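Long-range contacts in major pollen allergen Pla l 1 (Plantago lanceolata, PDB 4Z8W), which is a secreted major pollen allergen of the Ole e 1-like family that carries bound zinc, its physiological role remaining uncertain: residues 10-15 with 114-119; 49-54 with 66-71; 72-77 with 102-107. All coordinates share one frame; numbering follows the deposited sequence. Where two conformers were deposited one is given.

Contact 1. Residues 10-15 with 114-119; sequences HVEGEV and TRHVKP
The imidazole of His116 lies beside the carboxylate of Glu12, both side chains leaving their backbones in the same direction, and one ring face is met by Thr114 CG2, 3.8 Å above the plane and displaced toward the rim. Ring and carboxylate are turned 62° apart, and Glu12 OE1 approaches the imidazole obliquely. The resulting bond from His116 NE2 to Glu12 OE1 is weak, as its length of 3.3 Å and N-H...O angle of 126° indicate. The other carboxylate oxygen, Glu12 OE2, forms a salt bridge with Arg64, probably the stronger tie on this acid. Thr114 CG2 also reaches Glu12 CB at 3.9 Å.

Beneath these groups, His10, Val11 and Glu12 pair in parallel with Thr114, Arg115 and His116, the segment axes 4.7 Å and 30° apart, in the mixed sheet of a protein whose sequence belongs to the transthyretin clan. Arg115 N donates to His10 O at 3.0 Å, Glu12 N to Arg115 O at 2.8 Å, and Val117 N to Glu12 O at 2.9 Å; Glu12 thus bonds to the two residues flanking its bridge partner His116, as parallel pairing requires. Val11 and Arg115 project from the sheet face opposite Glu12 and His116. There Val11 CG1 meets Val117 CG1 at 3.7 Å, the two side chains crossing at about a right angle, with Val102 packed against both. Past Val117 the strand is interrupted and two waters bridge the backbones before Glu14 bonds again to Leu120: one donates to Glu14 O and Lys118 O, the other accepts from Glu14 N and donates to Val117 O.

Contact 2. Residues 49-54 with 66-71; sequences VIYSIG and PVVGYH
Two strand ends, 51-54 from the edge of the antiparallel sheet and 66-68 from the mixed sheet, face each other here through side chains, their axes 8.4 Å apart and running nearly antiparallel. Tyr51 belongs to a classic beta bulge, sharing Cys42 with Ile50 as its opposite residue. With CG anti to the backbone N (chi1 176°), its ring extends from strand 51-54 to His71 and the end of strand 66-68. The two rings form a face-to-face stack with centroids 3.9 Å apart and planes inclined by 22°. His71 CE1 sits over the centre of the tyrosine ring, whereas Tyr51 CD2 lies over the imidazole nearer its rim. At the far end of the phenol, Val68 N donates to Tyr51 OH at 3.0 Å, almost straight at 170°, and Val67 CG1 packs on Tyr51 CE2. Farther along the strands, Ile53 CD1 presses against Pro66 CD at 3.3 Å, tighter than ordinary carbon packing.

The imidazole is held from both its nitrogens: His71 NE2 donates to Val68 O at 2.8 Å, the oxygen lying near the ring plane, and His71 ND1 is hydrogen-bonded to Asp44 OD2. Together with the stack, these bonds should restrict rotation of the ring, and the neighbouring carboxylate would probably favour a protonated, positively charged His71.

Contact 3. Residues 72-77 with 102-107; sequences EDCEIK and VDLSKN. With ZN (zinc ion), chain B.
Residues 72-77 and 102-107 run in nearly opposite directions, their end-to-end vectors 166° apart, but they are only loosely joined through the backbone: Val102 N donates to Cys74 O over a weak 3.4 Å bond. Side chains supply firmer evidence of contact. Val102 CG1 packs against Cys74 CB at 3.6 Å and against Ile76 CD1 at 3.8 Å. Next to these, Leu104 CD1 touches Cys74 SG, the sulfur that forms the disulfide with Cys42. Ile76, Val102 and Leu104 all pack on Val11 as well, which places this apolar patch between the strands of the two sheets.

The contact lies where strand 100-102, at the border of the antiparallel sheet, passes into a loop, and that loop is shaped by two small turns. Asp103 OD1 accepts from Ser105 N in an Asx turn, and Ser105 OG accepts from Asn107 N in an ST turn. The same Ser105 OG donates to Glu72 OE2 at 2.7 Å, meeting the oxygen on its syn side, 19° out of the carboxylate plane. A bend at chi2 (-66°) turns the glutamate carboxylate back toward the serine although its CB points away from the loop. Two waters also donate to Glu72 OE2; one of them accepts from Lys106 N, the other weakly from Asn107 ND2, so three donors converge on a single carboxylate oxygen.

The CB of the adjacent Asp73 points away from residues 102-107, and Asp73 OD1 binds the zinc ion at 2.0 Å, with Asp45 supplying another ligand. The Glu72 side chain also touches that of Asp45, so the Ser105-Glu72 contact adjoins the zinc site.

Overall arrangement
Along the chain, contacts 2 and 3 follow one another, and both fall within the span that contact 1 closes. From centre to centre, 10-15/114-119 lies about 14 Å from 49-54/66-71 and about 12 Å from 72-77/102-107, the latter two being about 9 Å apart. Contact 1 meets contact 2 through neighbouring strands 8-18 and 62-68 of the mixed sheet. Contacts 2 and 3 both reach the antiparallel sheet, through strands 51-56 and 74-80. Val102 packed on Val117 and a probable bond from Arg115 NH1 to Asp103 O join contacts 3 and 1, so the three tie the two sheets together. Another probable bond, His71 N to Leu104 O, holds residues 102-107 against the His71 backbone.

Contact 1. Residues 10-15 with 114-119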
loop_
_atom_site.group_PDB
_atom_site.type_symbol
_atom_site.label_atom_id
_atom_site.label_comp_id
_atom_site.label_asym_id
_atom_site.label_seq_id
_atom_site.Cartn_x
_atom_site.Cartn_y
_atom_site.Cartn_z
ATOM N N HIS A 10 -0.871 6.125 13.133
ATOM C CA HIS A 10 -0.738 6.466 11.700
ATOM C C HIS A 10 -0.084 5.287 10.936
ATOM O O HIS A 10 0.933 4.774 11.329
ATOM C CB HIS A 10 0.049 7.789 11.517
ATOM C CG HIS A 10 -0.714 9.009 11.985
ATOM N ND1 HIS A 10 -0.652 9.473 13.280
ATOM C CD2 HIS A 10 -1.578 9.832 11.332
ATOM C CE1 HIS A 10 -1.439 10.524 13.416
ATOM N NE2 HIS A 10 -2.024 10.757 12.247
ATOM N N VAL A 11 -0.681 4.876 9.820
ATOM C CA VAL A 11 -0.046 3.840 9.069
ATOM C C VAL A 11 0.710 4.469 7.916
ATOM O O VAL A 11 0.084 5.106 7.071
ATOM C CB VAL A 11 -1.107 2.880 8.575
ATOM C CG1 VAL A 11 -0.442 1.848 7.672
ATOM C CG2 VAL A 11 -1.781 2.221 9.797
ATOM N N GLU A 12 2.006 4.197 7.822
ATOM C CA GLU A 12 2.802 4.896 6.815
ATOM C C GLU A 12 3.401 3.919 5.830
ATOM O O GLU A 12 3.906 2.872 6.220
ATOM C CB GLU A 12 3.918 5.658 7.494
ATOM C CG GLU A 12 4.135 6.994 6.846
ATOM C CD GLU A 12 4.921 7.935 7.747
ATOM O OE1 GLU A 12 6.065 7.574 8.022
ATOM O OE2 GLU A 12 4.401 9.018 8.114
ATOM N N GLY A 13 3.329 4.243 4.544
ATOM C CA GLY A 13 3.959 3.388 3.529
ATOM C C GLY A 13 4.186 4.218 2.272
ATOM O O GLY A 13 3.830 5.381 2.211
ATOM N N GLU A 14 4.815 3.583 1.293
ATOM C CA GLU A 14 5.161 4.222 0.011
ATOM C C GLU A 14 4.426 3.615 -1.194
ATOM O O GLU A 14 4.133 2.410 -1.178
ATOM C CB GLU A 14 6.676 4.114 -0.240
ATOM C CG GLU A 14 7.561 4.953 0.681
ATOM C CD GLU A 14 7.774 4.275 2.022
ATOM O OE1 GLU A 14 8.400 3.187 2.045
ATOM O OE2 GLU A 14 7.331 4.824 3.050
ATOM N N VAL A 15 4.176 4.408 -2.253
ATOM C CA VAL A 15 3.680 3.846 -3.504
ATOM C C VAL A 15 4.666 4.268 -4.613
ATOM O O VAL A 15 5.040 5.445 -4.680
ATOM C CB VAL A 15 2.240 4.364 -3.810
ATOM C CG1 VAL A 15 1.732 3.903 -5.196
ATOM C CG2 VAL A 15 1.290 3.855 -2.725
ATOM N N THR A 114 3.560 5.123 15.035
ATOM C CA THR A 114 3.587 4.958 13.578
ATOM C C THR A 114 3.868 3.504 13.228
ATOM O O THR A 114 4.874 2.921 13.641
ATOM C CB THR A 114 4.626 5.884 12.897
ATOM O OG1 THR A 114 4.303 7.229 13.229
ATOM C CG2 THR A 114 4.530 5.828 11.349
ATOM N N ARG A 115 2.991 2.900 12.444
ATOM C CA ARG A 115 3.310 1.562 11.938
ATOM C C ARG A 115 3.659 1.703 10.466
ATOM O O ARG A 115 2.858 2.272 9.707
ATOM C CB ARG A 115 2.098 0.657 12.193
ATOM C CG ARG A 115 1.636 0.692 13.655
ATOM C CD ARG A 115 2.596 -0.097 14.545
ATOM N NE ARG A 115 2.448 0.158 15.999
ATOM C CZ ARG A 115 1.902 -0.702 16.881
ATOM N NH1 ARG A 115 1.404 -1.868 16.475
ATOM N NH2 ARG A 115 1.819 -0.405 18.179
ATOM N N HIS A 116 4.837 1.206 10.059
ATOM C CA HIS A 116 5.303 1.293 8.689
ATOM C C HIS A 116 4.922 0.033 7.990
ATOM O O HIS A 116 4.866 -1.065 8.618
ATOM C CB HIS A 116 6.841 1.487 8.669
ATOM C CG HIS A 116 7.268 2.869 9.063
ATOM N ND1 HIS A 116 7.698 3.188 10.339
ATOM C CD2 HIS A 116 7.286 4.027 8.365
ATOM C CE1 HIS A 116 7.995 4.474 10.399
ATOM N NE2 HIS A 116 7.749 5.009 9.215
ATOM N N VAL A 117 4.620 0.129 6.705
ATOM C CA VAL A 117 4.255 -1.068 5.942
ATOM C C VAL A 117 5.179 -1.231 4.718
ATOM O O VAL A 117 5.885 -0.285 4.354
ATOM C CB VAL A 117 2.749 -1.073 5.656
ATOM C CG1 VAL A 117 1.981 -0.881 6.977
ATOM C CG2 VAL A 117 2.387 0.033 4.691
ATOM N N LYS A 118 5.180 -2.414 4.096
ATOM C CA LYS A 118 5.924 -2.711 2.908
ATOM C C LYS A 118 5.383 -1.855 1.715
ATOM O O LYS A 118 4.172 -1.543 1.694
ATOM C CB LYS A 118 5.826 -4.212 2.553
ATOM C CG LYS A 118 6.628 -5.133 3.548
ATOM C CD LYS A 118 6.517 -6.619 3.083
ATOM C CE LYS A 118 7.170 -7.630 4.056
ATOM N NZ LYS A 118 7.818 -8.758 3.310
ATOM N N PRO A 119 6.264 -1.498 0.769
ATOM C CA PRO A 119 5.857 -0.597 -0.381
ATOM C C PRO A 119 4.993 -1.329 -1.414
ATOM O O PRO A 119 5.018 -2.549 -1.501
ATOM C CB PRO A 119 7.203 -0.154 -0.992
ATOM C CG PRO A 119 8.220 -1.119 -0.476
ATOM C CD PRO A 119 7.739 -1.644 0.872
HETATM O O HOH W 1 2.771 0.776 0.731
HETATM O O HOH W 2 6.359 1.280 2.266
#

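Contact 2. Residues 49-54 with 66-71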
loop_
_atom_site.group_PDB
_atom_site.type_symbol
_atom_site.label_atom_id
_atom_site.label_comp_id
_atom_site.label_asym_id
_atom_site.label_seq_id
_atom_site.Cartn_x
_atom_site.Cartn_y
_atom_site.Cartn_z
ATOM N N VAL A 49 -15.149 -6.751 5.785
ATOM C CA VAL A 49 -14.506 -5.462 6.115
ATOM C C VAL A 49 -15.415 -4.634 7.001
ATOM O O VAL A 49 -16.543 -4.355 6.646
ATOM C CB VAL A 49 -14.047 -4.661 4.853
ATOM C CG1 VAL A 49 -13.550 -3.233 5.184
ATOM C CG2 VAL A 49 -12.979 -5.438 4.093
ATOM N N ILE A 50 -14.946 -4.202 8.163
ATOM C CA ILE A 50 -15.829 -3.358 8.958
ATOM C C ILE A 50 -15.222 -2.067 9.396
ATOM O O ILE A 50 -15.886 -1.288 10.029
ATOM C CB ILE A 50 -16.510 -4.095 10.129
ATOM C CG1 ILE A 50 -15.491 -4.645 11.115
ATOM C CG2 ILE A 50 -17.400 -5.223 9.605
ATOM C CD1 ILE A 50 -16.159 -5.241 12.341
ATOM N N TYR A 51 -13.950 -1.820 9.053
ATOM C CA TYR A 51 -13.318 -0.517 9.328
ATOM C C TYR A 51 -12.421 -0.273 8.139
ATOM O O TYR A 51 -11.615 -1.174 7.777
ATOM C CB TYR A 51 -12.513 -0.539 10.611
ATOM C CG TYR A 51 -11.750 0.720 10.944
ATOM C CD1 TYR A 51 -12.370 1.753 11.608
ATOM C CD2 TYR A 51 -10.375 0.864 10.623
ATOM C CE1 TYR A 51 -11.703 2.915 11.974
ATOM C CE2 TYR A 51 -9.697 2.055 10.947
ATOM C CZ TYR A 51 -10.385 3.082 11.619
ATOM O OH TYR A 51 -9.755 4.272 11.996
ATOM N N SER A 52 -12.579 0.906 7.542
ATOM C CA SER A 52 -11.892 1.275 6.296
ATOM C C SER A 52 -11.488 2.717 6.350
ATOM O O SER A 52 -12.244 3.504 6.879
ATOM C CB SER A 52 -12.825 1.129 5.103
ATOM O OG SER A 52 -12.805 -0.186 4.633
ATOM N N ILE A 53 -10.308 3.045 5.836
ATOM C CA ILE A 53 -9.858 4.447 5.724
ATOM C C ILE A 53 -8.984 4.637 4.456
ATOM O O ILE A 53 -8.142 3.785 4.146
ATOM C CB ILE A 53 -9.211 4.987 6.977
ATOM C CG1 ILE A 53 -8.324 6.179 6.640
ATOM C CG2 ILE A 53 -8.484 3.928 7.726
ATOM C CD1 ILE A 53 -7.204 6.347 7.606
ATOM N N GLY A 54 -9.232 5.742 3.733
ATOM C CA GLY A 54 -8.592 6.051 2.451
ATOM C C GLY A 54 -7.687 7.261 2.600
ATOM O O GLY A 54 -7.840 7.993 3.545
ATOM N N PRO A 66 -4.523 8.099 9.321
ATOM C CA PRO A 66 -4.743 8.233 10.798
ATOM C C PRO A 66 -5.795 7.207 11.186
ATOM O O PRO A 66 -6.829 7.126 10.564
ATOM C CB PRO A 66 -5.308 9.681 10.939
ATOM C CG PRO A 66 -5.848 10.027 9.590
ATOM C CD PRO A 66 -5.455 8.970 8.561
ATOM N N VAL A 67 -5.478 6.340 12.131
ATOM C CA VAL A 67 -6.393 5.232 12.485
ATOM C C VAL A 67 -6.821 5.458 13.947
ATOM O O VAL A 67 -6.016 5.874 14.741
ATOM C CB VAL A 67 -5.596 3.931 12.383
ATOM C CG1 VAL A 67 -6.318 2.729 13.058
ATOM C CG2 VAL A 67 -5.300 3.689 10.867
ATOM N N VAL A 68 -8.073 5.209 14.271
ATOM C CA VAL A 68 -8.508 5.310 15.668
ATOM C C VAL A 68 -8.780 3.886 16.153
ATOM O O VAL A 68 -9.519 3.131 15.494
ATOM C CB VAL A 68 -9.824 6.118 15.752
ATOM C CG1 VAL A 68 -10.254 6.341 17.226
ATOM C CG2 VAL A 68 -9.690 7.450 14.987
ATOM N N GLY A 69 -8.211 3.523 17.286
ATOM C CA GLY A 69 -8.570 2.245 17.938
ATOM C C GLY A 69 -7.579 1.164 17.503
ATOM O O GLY A 69 -6.817 1.367 16.527
ATOM N N TYR A 70 -7.557 0.039 18.221
ATOM C CA TYR A 70 -6.718 -1.093 17.790
ATOM C C TYR A 70 -7.534 -1.895 16.764
ATOM O O TYR A 70 -8.781 -1.825 16.775
ATOM C CB TYR A 70 -6.290 -1.984 18.978
ATOM C CG TYR A 70 -5.435 -1.280 20.014
ATOM C CD1 TYR A 70 -4.056 -1.171 19.862
ATOM C CD2 TYR A 70 -6.035 -0.742 21.191
ATOM C CE1 TYR A 70 -3.280 -0.540 20.850
ATOM C CE2 TYR A 70 -5.282 -0.119 22.180
ATOM C CZ TYR A 70 -3.920 -0.026 22.002
ATOM O OH TYR A 70 -3.176 0.578 22.970
ATOM N N HIS A 71 -6.873 -2.648 15.873
ATOM C CA HIS A 71 -7.649 -3.444 14.899
ATOM C C HIS A 71 -6.938 -4.703 14.583
ATOM O O HIS A 71 -5.760 -4.856 14.911
ATOM C CB HIS A 71 -7.986 -2.669 13.589
ATOM C CG HIS A 71 -8.743 -1.392 13.803
ATOM N ND1 HIS A 71 -10.119 -1.303 13.734
ATOM C CD2 HIS A 71 -8.304 -0.146 14.128
ATOM C CE1 HIS A 71 -10.497 -0.064 14.009
ATOM N NE2 HIS A 71 -9.418 0.653 14.264
#

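Contact 3. Residues 72-77 with 102-107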
loop_
_atom_site.group_PDB
_atom_site.type_symbol
_atom_site.label_atom_id
_atom_site.label_comp_id
_atom_site.label_asym_id
_atom_site.label_seq_id
_atom_site.Cartn_x
_atom_site.Cartn_y
_atom_site.Cartn_z
ATOM N N GLU A 72 -7.672 -5.643 13.983
ATOM C CA GLU A 72 -7.102 -6.922 13.508
ATOM C C GLU A 72 -7.502 -7.096 12.055
ATOM O O GLU A 72 -8.497 -6.443 11.581
ATOM C CB GLU A 72 -7.642 -8.147 14.363
ATOM C CG GLU A 72 -7.306 -8.125 15.882
ATOM C CD GLU A 72 -5.800 -8.254 16.258
ATOM O OE1 GLU A 72 -4.961 -8.467 15.363
ATOM O OE2 GLU A 72 -5.443 -8.177 17.474
ATOM N N ASP A 73 -6.707 -7.905 11.360
ATOM C CA ASP A 73 -6.972 -8.347 9.985
ATOM C C ASP A 73 -7.020 -7.106 9.125
ATOM O O ASP A 73 -7.980 -6.883 8.397
ATOM C CB ASP A 73 -8.273 -9.163 9.826
ATOM C CG ASP A 73 -8.432 -10.221 10.889
ATOM O OD1 ASP A 73 -7.474 -10.925 11.179
ATOM O OD2 ASP A 73 -9.530 -10.372 11.435
ATOM N N CYS A 74 -5.935 -6.336 9.191
ATOM C CA CYS A 74 -5.835 -5.088 8.453
ATOM C C CYS A 74 -4.867 -5.176 7.297
ATOM O O CYS A 74 -3.729 -5.705 7.462
ATOM C CB CYS A 74 -5.317 -4.011 9.400
ATOM S SG CYS A 74 -6.429 -3.696 10.776
ATOM N N GLU A 75 -5.219 -4.553 6.176
ATOM C CA GLU A 75 -4.280 -4.461 5.091
ATOM C C GLU A 75 -4.526 -3.305 4.178
ATOM O O GLU A 75 -5.674 -2.787 4.093
ATOM C CB GLU A 75 -4.172 -5.781 4.288
ATOM C CG GLU A 75 -5.400 -6.085 3.483
ATOM C CD GLU A 75 -5.487 -7.583 3.114
ATOM O OE1 GLU A 75 -6.185 -7.888 2.145
ATOM O OE2 GLU A 75 -4.911 -8.442 3.809
ATOM N N ILE A 76 -3.447 -2.866 3.527
ATOM C CA ILE A 76 -3.476 -1.704 2.638
ATOM C C ILE A 76 -3.483 -2.170 1.176
ATOM O O ILE A 76 -2.587 -2.953 0.742
ATOM C CB ILE A 76 -2.357 -0.686 2.900
ATOM C CG1 ILE A 76 -2.483 -0.052 4.280
ATOM C CG2 ILE A 76 -2.491 0.516 1.929
ATOM C CD1 ILE A 76 -1.947 -0.938 5.377
ATOM N N LYS A 77 -4.469 -1.683 0.392
ATOM C CA LYS A 77 -4.488 -1.957 -1.072
ATOM C C LYS A 77 -4.371 -0.695 -1.928
ATOM O O LYS A 77 -4.764 0.383 -1.492
ATOM C CB LYS A 77 -5.725 -2.806 -1.472
ATOM C CG LYS A 77 -7.093 -2.100 -1.343
ATOM C CD LYS A 77 -8.215 -3.134 -1.654
ATOM C CE LYS A 77 -9.617 -2.569 -1.446
ATOM N NZ LYS A 77 -9.699 -1.162 -1.935
ATOM N N VAL A 102 -0.528 -4.757 8.004
ATOM C CA VAL A 102 -0.085 -3.886 9.063
ATOM C C VAL A 102 -0.539 -4.507 10.366
ATOM O O VAL A 102 -1.586 -5.172 10.430
ATOM C CB VAL A 102 -0.632 -2.436 8.914
ATOM C CG1 VAL A 102 -2.160 -2.388 8.914
ATOM C CG2 VAL A 102 -0.033 -1.469 9.918
ATOM N N ASP A 103 0.241 -4.233 11.409
ATOM C CA ASP A 103 -0.047 -4.678 12.789
ATOM C C ASP A 103 -0.568 -3.498 13.589
ATOM O O ASP A 103 0.182 -2.580 13.924
ATOM C CB ASP A 103 1.236 -5.243 13.429
ATOM C CG ASP A 103 1.119 -5.454 14.944
ATOM O OD1 ASP A 103 -0.018 -5.487 15.487
ATOM O OD2 ASP A 103 2.205 -5.623 15.583
ATOM N N LEU A 104 -1.850 -3.554 13.911
ATOM C CA LEU A 104 -2.495 -2.543 14.752
ATOM C C LEU A 104 -3.056 -3.253 16.012
ATOM O O LEU A 104 -4.041 -2.768 16.622
ATOM C CB LEU A 104 -3.657 -1.809 14.020
ATOM C CG LEU A 104 -3.141 -1.028 12.753
ATOM C CD1 LEU A 104 -4.331 -0.668 11.837
ATOM C CD2 LEU A 104 -2.349 0.260 13.120
ATOM N N SER A 105 -2.424 -4.383 16.381
ATOM C CA SER A 105 -2.925 -5.205 17.521
ATOM C C SER A 105 -2.516 -4.578 18.853
ATOM O O SER A 105 -1.320 -4.148 19.038
ATOM C CB SER A 105 -2.368 -6.656 17.476
ATOM O OG SER A 105 -3.018 -7.530 18.415
ATOM N N LYS A 106 -3.493 -4.510 19.764
ATOM C CA LYS A 106 -3.261 -4.194 21.173
ATOM C C LYS A 106 -2.361 -5.203 21.882
ATOM O O LYS A 106 -1.677 -4.855 22.864
ATOM C CB LYS A 106 -4.628 -4.142 21.883
ATOM C CG LYS A 106 -4.613 -3.719 23.356
ATOM C CD LYS A 106 -5.951 -4.144 23.997
ATOM C CE LYS A 106 -5.933 -4.095 25.529
ATOM N NZ LYS A 106 -5.934 -2.667 25.975
ATOM N N ASN A 107 -2.316 -6.450 21.380
ATOM C CA ASN A 107 -1.741 -7.546 22.149
ATOM C C ASN A 107 -0.225 -7.788 22.107
ATOM O O ASN A 107 0.246 -8.916 22.307
ATOM C CB ASN A 107 -2.526 -8.853 21.864
ATOM C CG ASN A 107 -4.007 -8.614 21.867
ATOM O OD1 ASN A 107 -4.520 -7.961 22.777
ATOM N ND2 ASN A 107 -4.715 -9.185 20.877
HETATM ZN ZN ZN B . -8.042 -12.291 12.548
HETATM O O HOH W 3 -6.074 -5.883 18.970
HETATM O O HOH W 4 -6.911 -9.720 19.178
#